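Local atomic coordinates of peptide ABC transporter, peptide-binding protein (Thermus thermophilus, PDB entry 2D5W), a protein that binds oligopeptides, here holding a pentapeptide, and probably serves as the solute-binding component of a peptide ABC transporter. Residues 10-20 with 30-41; 42-53 with 149-157. All coordinates share one frame; numbering follows the deposited sequence.

Contact 1: 10-20 with 30-41; sequences IGASQEPRVLA and QAIKSEIEQYLF
Pro16 lies against the first turns of helix 31-40, its ring wedged between the backbone of Lys33 and the side chain of Ile36, where CG of Pro16 comes 3.7 Å from CD1 of Ile36 and the two side chains cross at about a right angle. On one side of this wedge Ile32 reaches the end of strand 7-12: with CG1 anti to the backbone N (chi1 -177°), its CD1 meets CB of Ala12 at 3.8 Å. On the other, CD1 of Leu19 lies along Glu37 and near Ile36 while CD2 meets CD1 of Leu40. Ile224 of strand 223-228 backs this apolar layer.

The solvent side lies at exposed Arg17, whose side chain leads away to Ala444 O, and at partly exposed Glu37 and Phe41, where a water donates to Ala20 O and, weakly, to OE2 of Glu37. CB of Ala20 meets the edge of the Phe41 ring.

The side-chain amide of Gln30, the residue just before the helix, spans Pro16: NE2 donates to Glu15 O from above the carbonyl plane (2.9 Å), and OE1 takes the N-H of Arg17 on an in-plane lone pair (2.9 Å). Ser28 also bonds to this OE1, which probably fixes the amide's rotation. Glu37 OE1 accepts Ala20 N at 2.8 Å, from above the carboxylate plane. The Lys33 methylenes run past Val18 O, while NZ bonds to Ser28 and forms a salt bridge with Asp22; the one to Glu37 is long. Gln14 NE2 and the Ala31 backbone hydrogen-bond the bound peptide. Every hydrogen bond across the contact thus joins a Gln30 or Glu37 side chain to loop backbone, over an apolar layer, within part of the binding site.

Contact 2: 42-53 with 149-157; sequences APFIGFNADSQN and TYGPINTYA
Phe44 and Tyr156 fill the broad end of this interface, their rings tilted at 38° with centroids 4.6 Å apart. The CZ corner of Phe44 pushes in beside CD2 of Tyr156 (3.4 Å), and CE2 of Tyr156 lies over one face of the Phe44 ring, toward its rim. Tyr156 CG sits between the backbone N and the carbonyl carbon (chi1 73°), a torsion that swings the phenol back to Ala42, whose O receives the hydroxyl in the carbonyl plane at 2.5 Å. Ser210 bonds to both Tyr156 OH and Ala42 N, tying this corner together.

Toward the middle the bumps are smaller. CB of Pro43 settles into the bend formed by Pro152 CB, Ile153 O and Asn154 CB, while the branched CB of Ile45 abuts CG1 of Ile153 at 4.0 Å. The Ile153 side chain also touches Ile85 and Leu139 of the four-stranded sheet. Pro152, entered through a cis peptide bond, sets its CD against CB of Phe47.

Gly151 is the hollow at the narrow end: a side chain on it would run into OD1 of Asn53. The Asn53 amide occupies that place, OD1 taking Gly151 N at 2.8 Å and ND2 giving to Thr149 O at 2.9 Å, both bonds tilted out of plane. Cutting Asn53 back to an alanine is likely to leave Gly151 N and Thr149 O without these mates and to open a gap beside the glycine.

Ile153 O receives Phe44 N nearly head-on and Ile45 N weakly, while Ile153 N returns a bond to Ile45 O (2.8 Å). Two residues facing one across an antiparallel bridge make a classic beta bulge, here attaching the loop after strand 136-141 to the edge of the short hairpin 45-47/53-55.

From the N terminus the chain leaves strand 7-12 of the five-stranded sheet, runs through an irregular loop and returns as helix 31-40; contact 1 closes this short loop, with nine residues between its segments. The helix leads directly into 42-53, so contact 2 opens as soon as contact 1 has closed. Its loop is far longer, 95 residues that include the strands 69-75, 78-86, 127-131 and 136-141 of the four-stranded antiparallel sheet. The two loops follow in series, and neither crosses the other. With centres about 17 Å apart, the contacts adjoin in sequence alone, joining the sheet of strand 7-12, through the helix and hairpin, to the region of the four-stranded sheet.

Contact 1: 10-20 with 30-41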
loop_
_atom_site.group_PDB
_atom_site.type_symbol
_atom_site.label_atom_id
_atom_site.label_comp_id
_atom_site.label_asym_id
_atom_site.label_seq_id
_atom_site.Cartn_x
_atom_site.Cartn_y
_atom_site.Cartn_z
ATOM N N ILE A 10 -17.100 -11.025 0.588
ATOM C CA ILE A 10 -16.461 -9.794 1.034
ATOM C C ILE A 10 -16.684 -8.679 0.021
ATOM O O ILE A 10 -16.451 -8.860 -1.173
ATOM C CB ILE A 10 -14.944 -10.016 1.223
ATOM C CG1 ILE A 10 -14.711 -11.129 2.248
ATOM C CG2 ILE A 10 -14.274 -8.727 1.662
ATOM C CD1 ILE A 10 -13.270 -11.595 2.345
ATOM N N GLY A 11 -17.140 -7.527 0.503
ATOM C CA GLY A 11 -17.383 -6.400 -0.378
ATOM C C GLY A 11 -16.226 -5.420 -0.414
ATOM O O GLY A 11 -15.673 -5.056 0.629
ATOM N N ALA A 12 -15.869 -4.984 -1.619
ATOM C CA ALA A 12 -14.775 -4.036 -1.816
ATOM C C ALA A 12 -15.169 -2.993 -2.857
ATOM O O ALA A 12 -15.989 -3.261 -3.735
ATOM C CB ALA A 12 -13.518 -4.778 -2.267
ATOM N N SER A 13 -14.573 -1.807 -2.763
ATOM C CA SER A 13 -14.872 -0.728 -3.700
ATOM C C SER A 13 -13.784 -0.513 -4.755
ATOM O O SER A 13 -13.883 0.399 -5.577
ATOM C CB SER A 13 -15.116 0.578 -2.944
ATOM O OG SER A 13 -13.973 0.962 -2.207
ATOM N N GLN A 14 -12.747 -1.346 -4.717
ATOM C CA GLN A 14 -11.654 -1.271 -5.679
ATOM C C GLN A 14 -11.298 -2.691 -6.078
ATOM O O GLN A 14 -11.441 -3.617 -5.279
ATOM C CB GLN A 14 -10.445 -0.567 -5.064
ATOM C CG GLN A 14 -10.726 0.892 -4.751
ATOM C CD GLN A 14 -9.564 1.606 -4.101
ATOM O OE1 GLN A 14 -8.408 1.202 -4.238
ATOM N NE2 GLN A 14 -9.862 2.687 -3.397
ATOM N N GLU A 15 -10.842 -2.860 -7.312
ATOM C CA GLU A 15 -10.493 -4.176 -7.833
ATOM C C GLU A 15 -9.039 -4.229 -8.293
ATOM O O GLU A 15 -8.531 -3.274 -8.874
ATOM C CB GLU A 15 -11.414 -4.506 -9.011
ATOM C CG GLU A 15 -11.248 -5.902 -9.588
ATOM C CD GLU A 15 -12.298 -6.232 -10.637
ATOM O OE1 GLU A 15 -13.272 -5.457 -10.776
ATOM O OE2 GLU A 15 -12.162 -7.271 -11.319
ATOM N N PRO A 16 -8.345 -5.346 -8.027
ATOM C CA PRO A 16 -6.947 -5.446 -8.459
ATOM C C PRO A 16 -6.849 -5.338 -9.979
ATOM O O PRO A 16 -7.691 -5.876 -10.696
ATOM C CB PRO A 16 -6.532 -6.836 -7.982
ATOM C CG PRO A 16 -7.434 -7.096 -6.817
ATOM C CD PRO A 16 -8.758 -6.546 -7.277
ATOM N N ARG A 17 -5.828 -4.647 -10.473
ATOM C CA ARG A 17 -5.648 -4.534 -11.917
ATOM C C ARG A 17 -5.075 -5.851 -12.448
ATOM O O ARG A 17 -5.412 -6.285 -13.549
ATOM C CB ARG A 17 -4.714 -3.369 -12.243
ATOM C CG ARG A 17 -4.425 -3.182 -13.735
ATOM C CD ARG A 17 -5.697 -3.129 -14.581
ATOM N NE ARG A 17 -5.418 -2.889 -15.999
ATOM C CZ ARG A 17 -5.160 -1.695 -16.524
ATOM N NH1 ARG A 17 -4.915 -1.581 -17.824
ATOM N NH2 ARG A 17 -5.160 -0.613 -15.758
ATOM N N VAL A 18 -4.196 -6.461 -11.656
ATOM C CA VAL A 18 -3.575 -7.751 -11.967
ATOM C C VAL A 18 -3.543 -8.527 -10.654
ATOM O O VAL A 18 -3.740 -7.942 -9.584
ATOM C CB VAL A 18 -2.130 -7.607 -12.527
ATOM C CG1 VAL A 18 -2.168 -6.941 -13.890
ATOM C CG2 VAL A 18 -1.262 -6.820 -11.564
ATOM N N LEU A 19 -3.283 -9.830 -10.725
ATOM C CA LEU A 19 -3.297 -10.647 -9.522
ATOM C C LEU A 19 -2.369 -11.853 -9.590
ATOM O O LEU A 19 -2.115 -12.391 -10.669
ATOM C CB LEU A 19 -4.727 -11.145 -9.286
ATOM C CG LEU A 19 -5.079 -11.899 -8.003
ATOM C CD1 LEU A 19 -5.164 -10.915 -6.848
ATOM C CD2 LEU A 19 -6.414 -12.620 -8.177
ATOM N N ALA A 20 -1.864 -12.251 -8.425
ATOM C CA ALA A 20 -1.025 -13.439 -8.262
ATOM C C ALA A 20 0.375 -13.484 -8.865
ATOM O O ALA A 20 1.347 -13.700 -8.139
ATOM C CB ALA A 20 -1.819 -14.670 -8.720
ATOM N N GLN A 30 -1.637 -2.091 -5.234
ATOM C CA GLN A 30 -2.914 -1.740 -4.618
ATOM C C GLN A 30 -3.126 -2.480 -3.309
ATOM O O GLN A 30 -2.850 -3.678 -3.208
ATOM C CB GLN A 30 -4.071 -2.124 -5.535
ATOM C CG GLN A 30 -4.274 -1.262 -6.754
ATOM C CD GLN A 30 -5.151 -1.967 -7.762
ATOM O OE1 GLN A 30 -4.714 -2.905 -8.430
ATOM N NE2 GLN A 30 -6.404 -1.542 -7.862
ATOM N N ALA A 31 -3.643 -1.773 -2.315
ATOM C CA ALA A 31 -3.937 -2.389 -1.034
ATOM C C ALA A 31 -4.939 -3.533 -1.217
ATOM O O ALA A 31 -4.810 -4.577 -0.580
ATOM C CB ALA A 31 -4.500 -1.350 -0.068
ATOM N N ILE A 32 -5.927 -3.357 -2.092
ATOM C CA ILE A 32 -6.920 -4.412 -2.277
ATOM C C ILE A 32 -6.280 -5.680 -2.837
ATOM O O ILE A 32 -6.660 -6.793 -2.462
ATOM C CB ILE A 32 -8.117 -3.943 -3.180
ATOM C CG1 ILE A 32 -9.166 -5.059 -3.284
ATOM C CG2 ILE A 32 -7.629 -3.543 -4.565
ATOM C CD1 ILE A 32 -9.761 -5.492 -1.959
ATOM N N LYS A 33 -5.299 -5.517 -3.719
ATOM C CA LYS A 33 -4.596 -6.659 -4.296
ATOM C C LYS A 33 -3.852 -7.431 -3.196
ATOM O O LYS A 33 -3.928 -8.656 -3.123
ATOM C CB LYS A 33 -3.624 -6.160 -5.368
ATOM C CG LYS A 33 -2.740 -7.221 -6.012
ATOM C CD LYS A 33 -1.969 -6.593 -7.169
ATOM C CE LYS A 33 -0.919 -7.516 -7.761
ATOM N NZ LYS A 33 0.379 -7.425 -7.036
ATOM N N SER A 34 -3.148 -6.714 -2.330
ATOM C CA SER A 34 -2.420 -7.360 -1.248
ATOM C C SER A 34 -3.348 -8.061 -0.262
ATOM O O SER A 34 -3.044 -9.151 0.216
ATOM C CB SER A 34 -1.557 -6.341 -0.511
ATOM O OG SER A 34 -0.389 -6.051 -1.257
ATOM N N GLU A 35 -4.479 -7.442 0.048
ATOM C CA GLU A 35 -5.418 -8.050 0.983
ATOM C C GLU A 35 -5.947 -9.372 0.434
ATOM O O GLU A 35 -5.944 -10.390 1.125
ATOM C CB GLU A 35 -6.586 -7.108 1.250
ATOM C CG GLU A 35 -7.537 -7.620 2.314
ATOM C CD GLU A 35 -8.779 -6.768 2.420
ATOM O OE1 GLU A 35 -9.750 -7.041 1.687
ATOM O OE2 GLU A 35 -8.775 -5.815 3.224
ATOM N N ILE A 36 -6.400 -9.355 -0.813
ATOM C CA ILE A 36 -6.929 -10.552 -1.444
ATOM C C ILE A 36 -5.867 -11.639 -1.519
ATOM O O ILE A 36 -6.145 -12.816 -1.279
ATOM C CB ILE A 36 -7.444 -10.238 -2.864
ATOM C CG1 ILE A 36 -8.704 -9.381 -2.766
ATOM C CG2 ILE A 36 -7.728 -11.528 -3.633
ATOM C CD1 ILE A 36 -9.214 -8.882 -4.094
ATOM N N GLU A 37 -4.639 -11.246 -1.831
ATOM C CA GLU A 37 -3.581 -12.232 -1.952
ATOM C C GLU A 37 -3.221 -12.952 -0.662
ATOM O O GLU A 37 -2.579 -13.996 -0.707
ATOM C CB GLU A 37 -2.357 -11.604 -2.614
ATOM C CG GLU A 37 -2.609 -11.381 -4.099
ATOM C CD GLU A 37 -1.419 -10.840 -4.845
ATOM O OE1 GLU A 37 -1.520 -10.704 -6.085
ATOM O OE2 GLU A 37 -0.390 -10.547 -4.203
ATOM N N GLN A 38 -3.633 -12.423 0.489
ATOM C CA GLN A 38 -3.356 -13.126 1.739
ATOM C C GLN A 38 -4.100 -14.458 1.710
ATOM O O GLN A 38 -3.624 -15.461 2.246
ATOM C CB GLN A 38 -3.854 -12.341 2.943
ATOM C CG GLN A 38 -3.159 -11.039 3.210
ATOM C CD GLN A 38 -3.809 -10.347 4.378
ATOM O OE1 GLN A 38 -3.237 -10.257 5.465
ATOM N NE2 GLN A 38 -5.032 -9.884 4.171
ATOM N N TYR A 39 -5.278 -14.463 1.094
ATOM C CA TYR A 39 -6.077 -15.677 1.004
ATOM C C TYR A 39 -5.442 -16.702 0.071
ATOM O O TYR A 39 -5.574 -17.910 0.278
ATOM C CB TYR A 39 -7.490 -15.356 0.493
ATOM C CG TYR A 39 -8.336 -14.568 1.466
ATOM C CD1 TYR A 39 -8.172 -13.190 1.618
ATOM C CD2 TYR A 39 -9.273 -15.212 2.274
ATOM C CE1 TYR A 39 -8.919 -12.475 2.559
ATOM C CE2 TYR A 39 -10.022 -14.511 3.214
ATOM C CZ TYR A 39 -9.840 -13.145 3.354
ATOM O OH TYR A 39 -10.570 -12.469 4.305
ATOM N N LEU A 40 -4.735 -16.201 -0.938
ATOM C CA LEU A 40 -4.118 -17.027 -1.972
ATOM C C LEU A 40 -2.656 -17.410 -1.780
ATOM O O LEU A 40 -2.199 -18.417 -2.332
ATOM C CB LEU A 40 -4.252 -16.311 -3.317
ATOM C CG LEU A 40 -5.667 -16.002 -3.805
ATOM C CD1 LEU A 40 -5.605 -15.062 -4.996
ATOM C CD2 LEU A 40 -6.381 -17.297 -4.170
ATOM N N PHE A 41 -1.923 -16.604 -1.019
ATOM C CA PHE A 41 -0.503 -16.837 -0.789
ATOM C C PHE A 41 -0.169 -16.601 0.674
ATOM O O PHE A 41 -0.439 -15.530 1.214
ATOM C CB PHE A 41 0.321 -15.898 -1.673
ATOM C CG PHE A 41 0.152 -16.156 -3.144
ATOM C CD1 PHE A 41 0.869 -17.171 -3.771
ATOM C CD2 PHE A 41 -0.767 -15.429 -3.890
ATOM C CE1 PHE A 41 0.671 -17.464 -5.121
ATOM C CE2 PHE A 41 -0.974 -15.715 -5.240
ATOM C CZ PHE A 41 -0.253 -16.736 -5.856
HETATM O O HOH W 1 1.837 -12.656 -5.610
#

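Contact 2: 42-53 with 149-157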
loop_
_atom_site.group_PDB
_atom_site.type_symbol
_atom_site.label_atom_id
_atom_site.label_comp_id
_atom_site.label_asym_id
_atom_site.label_seq_id
_atom_site.Cartn_x
_atom_site.Cartn_y
_atom_site.Cartn_z
ATOM N N ALA A 42 0.419 -17.604 1.314
ATOM C CA ALA A 42 0.767 -17.497 2.723
ATOM C C ALA A 42 2.242 -17.187 2.932
ATOM O O ALA A 42 3.102 -17.643 2.180
ATOM C CB ALA A 42 0.402 -18.787 3.445
ATOM N N PRO A 43 2.556 -16.398 3.964
ATOM C CA PRO A 43 3.946 -16.044 4.251
ATOM C C PRO A 43 4.639 -17.133 5.064
ATOM O O PRO A 43 3.999 -18.070 5.543
ATOM C CB PRO A 43 3.801 -14.758 5.049
ATOM C CG PRO A 43 2.570 -15.043 5.877
ATOM C CD PRO A 43 1.630 -15.685 4.867
ATOM N N PHE A 44 5.954 -17.014 5.202
ATOM C CA PHE A 44 6.702 -17.957 6.021
ATOM C C PHE A 44 6.422 -17.551 7.464
ATOM O O PHE A 44 6.156 -18.392 8.322
ATOM C CB PHE A 44 8.202 -17.856 5.731
ATOM C CG PHE A 44 8.600 -18.422 4.400
ATOM C CD1 PHE A 44 9.318 -17.656 3.487
ATOM C CD2 PHE A 44 8.254 -19.723 4.054
ATOM C CE1 PHE A 44 9.684 -18.177 2.250
ATOM C CE2 PHE A 44 8.614 -20.253 2.820
ATOM C CZ PHE A 44 9.331 -19.479 1.916
ATOM N N ILE A 45 6.473 -16.244 7.705
ATOM C CA ILE A 45 6.218 -15.658 9.014
ATOM C C ILE A 45 5.107 -14.625 8.847
ATOM O O ILE A 45 5.204 -13.736 7.997
ATOM C CB ILE A 45 7.474 -14.939 9.561
ATOM C CG1 ILE A 45 8.638 -15.929 9.679
ATOM C CG2 ILE A 45 7.158 -14.285 10.907
ATOM C CD1 ILE A 45 8.384 -17.087 10.619
ATOM N N GLY A 46 4.050 -14.748 9.641
ATOM C CA GLY A 46 2.960 -13.792 9.559
ATOM C C GLY A 46 3.057 -12.765 10.672
ATOM O O GLY A 46 3.970 -12.825 11.496
ATOM N N PHE A 47 2.134 -11.808 10.685
ATOM C CA PHE A 47 2.104 -10.778 11.722
ATOM C C PHE A 47 0.643 -10.711 12.160
ATOM O O PHE A 47 -0.231 -10.345 11.371
ATOM C CB PHE A 47 2.572 -9.432 11.157
ATOM C CG PHE A 47 3.035 -8.459 12.210
ATOM C CD1 PHE A 47 2.353 -7.263 12.427
ATOM C CD2 PHE A 47 4.161 -8.734 12.984
ATOM C CE1 PHE A 47 2.788 -6.357 13.397
ATOM C CE2 PHE A 47 4.603 -7.836 13.955
ATOM C CZ PHE A 47 3.914 -6.646 14.160
ATOM N N ASN A 48 0.374 -11.072 13.413
ATOM C CA ASN A 48 -1.001 -11.110 13.894
ATOM C C ASN A 48 -1.587 -9.811 14.433
ATOM O O ASN A 48 -0.929 -8.774 14.455
ATOM C CB ASN A 48 -1.173 -12.242 14.922
ATOM C CG ASN A 48 -0.391 -12.012 16.203
ATOM O OD1 ASN A 48 -0.151 -10.877 16.608
ATOM N ND2 ASN A 48 -0.013 -13.102 16.864
ATOM N N ALA A 49 -2.843 -9.885 14.867
ATOM C CA ALA A 49 -3.556 -8.721 15.384
ATOM C C ALA A 49 -2.942 -8.151 16.654
ATOM O O ALA A 49 -3.169 -6.989 16.985
ATOM C CB ALA A 49 -5.021 -9.074 15.623
ATOM N N ASP A 50 -2.172 -8.971 17.362
ATOM C CA ASP A 50 -1.509 -8.542 18.589
ATOM C C ASP A 50 -0.137 -7.959 18.264
ATOM O O ASP A 50 0.681 -7.737 19.158
ATOM C CB ASP A 50 -1.358 -9.727 19.548
ATOM C CG ASP A 50 -2.662 -10.098 20.232
ATOM O OD1 ASP A 50 -2.797 -11.262 20.660
ATOM O OD2 ASP A 50 -3.547 -9.224 20.357
ATOM N N SER A 51 0.108 -7.715 16.980
ATOM C CA SER A 51 1.371 -7.153 16.511
ATOM C C SER A 51 2.567 -8.033 16.855
ATOM O O SER A 51 3.608 -7.548 17.309
ATOM C CB SER A 51 1.569 -5.751 17.092
ATOM O OG SER A 51 0.527 -4.892 16.667
ATOM N N GLN A 52 2.411 -9.331 16.625
ATOM C CA GLN A 52 3.473 -10.290 16.900
ATOM C C GLN A 52 3.744 -11.171 15.694
ATOM O O GLN A 52 2.819 -11.567 14.974
ATOM C CB GLN A 52 3.087 -11.216 18.050
ATOM C CG GLN A 52 2.559 -10.538 19.288
ATOM C CD GLN A 52 2.001 -11.542 20.273
ATOM O OE1 GLN A 52 1.177 -12.385 19.914
ATOM N NE2 GLN A 52 2.443 -11.459 21.521
ATOM N N ASN A 53 5.016 -11.482 15.477
ATOM C CA ASN A 53 5.379 -12.384 14.399
ATOM C C ASN A 53 4.896 -13.757 14.843
ATOM O O ASN A 53 4.922 -14.074 16.034
ATOM C CB ASN A 53 6.897 -12.478 14.219
ATOM C CG ASN A 53 7.499 -11.249 13.581
ATOM O OD1 ASN A 53 6.856 -10.568 12.786
ATOM N ND2 ASN A 53 8.757 -10.974 13.905
ATOM N N THR A 149 13.309 -7.665 10.960
ATOM C CA THR A 149 12.695 -8.868 11.524
ATOM C C THR A 149 11.174 -8.758 11.587
ATOM O O THR A 149 10.499 -9.717 11.961
ATOM C CB THR A 149 13.209 -9.171 12.951
ATOM O OG1 THR A 149 12.854 -8.098 13.830
ATOM C CG2 THR A 149 14.719 -9.359 12.950
ATOM N N TYR A 150 10.640 -7.594 11.220
ATOM C CA TYR A 150 9.194 -7.363 11.248
ATOM C C TYR A 150 8.455 -8.151 10.164
ATOM O O TYR A 150 8.723 -7.987 8.975
ATOM C CB TYR A 150 8.879 -5.878 11.052
ATOM C CG TYR A 150 9.364 -4.929 12.132
ATOM C CD1 TYR A 150 9.042 -3.574 12.065
ATOM C CD2 TYR A 150 10.150 -5.367 13.202
ATOM C CE1 TYR A 150 9.484 -2.676 13.024
ATOM C CE2 TYR A 150 10.601 -4.467 14.176
ATOM C CZ TYR A 150 10.261 -3.124 14.076
ATOM O OH TYR A 150 10.689 -2.215 15.017
ATOM N N GLY A 151 7.513 -8.992 10.578
ATOM C CA GLY A 151 6.750 -9.769 9.618
ATOM C C GLY A 151 5.676 -8.936 8.937
ATOM O O GLY A 151 5.412 -7.809 9.349
ATOM N N PRO A 152 5.015 -9.471 7.903
ATOM C CA PRO A 152 5.240 -10.815 7.365
ATOM C C PRO A 152 6.499 -10.961 6.517
ATOM O O PRO A 152 7.013 -9.988 5.955
ATOM C CB PRO A 152 3.975 -11.073 6.557
ATOM C CG PRO A 152 3.640 -9.706 6.040
ATOM C CD PRO A 152 3.851 -8.836 7.258
ATOM N N ILE A 153 6.994 -12.193 6.445
ATOM C CA ILE A 153 8.166 -12.516 5.644
ATOM C C ILE A 153 7.660 -13.472 4.579
ATOM O O ILE A 153 7.253 -14.594 4.880
ATOM C CB ILE A 153 9.263 -13.227 6.466
ATOM C CG1 ILE A 153 9.723 -12.328 7.617
ATOM C CG2 ILE A 153 10.441 -13.588 5.563
ATOM C CD1 ILE A 153 10.317 -11.010 7.174
ATOM N N ASN A 154 7.659 -13.006 3.339
ATOM C CA ASN A 154 7.202 -13.796 2.214
ATOM C C ASN A 154 8.182 -13.525 1.090
ATOM O O ASN A 154 8.076 -12.521 0.383
ATOM C CB ASN A 154 5.786 -13.371 1.813
ATOM C CG ASN A 154 5.210 -14.228 0.703
ATOM O OD1 ASN A 154 4.007 -14.197 0.440
ATOM N ND2 ASN A 154 6.067 -14.995 0.039
ATOM N N THR A 155 9.165 -14.404 0.957
ATOM C CA THR A 155 10.173 -14.256 -0.078
ATOM C C THR A 155 10.275 -15.510 -0.942
ATOM O O THR A 155 11.290 -16.202 -0.932
ATOM C CB THR A 155 11.557 -13.952 0.539
ATOM O OG1 THR A 155 11.899 -14.983 1.472
ATOM C CG2 THR A 155 11.539 -12.608 1.259
ATOM N N TYR A 156 9.215 -15.805 -1.686
ATOM C CA TYR A 156 9.224 -16.965 -2.567
ATOM C C TYR A 156 8.127 -16.840 -3.619
ATOM O O TYR A 156 7.163 -16.091 -3.447
ATOM C CB TYR A 156 9.062 -18.262 -1.757
ATOM C CG TYR A 156 7.678 -18.509 -1.207
ATOM C CD1 TYR A 156 6.836 -19.456 -1.788
ATOM C CD2 TYR A 156 7.204 -17.793 -0.110
ATOM C CE1 TYR A 156 5.558 -19.686 -1.289
ATOM C CE2 TYR A 156 5.928 -18.013 0.395
ATOM C CZ TYR A 156 5.110 -18.961 -0.200
ATOM O OH TYR A 156 3.842 -19.183 0.288
ATOM N N ALA A 157 8.300 -17.562 -4.719
ATOM C CA ALA A 157 7.349 -17.565 -5.827
ATOM C C ALA A 157 7.458 -18.956 -6.450
ATOM O O ALA A 157 8.488 -19.617 -6.304
ATOM C CB ALA A 157 7.709 -16.480 -6.839
#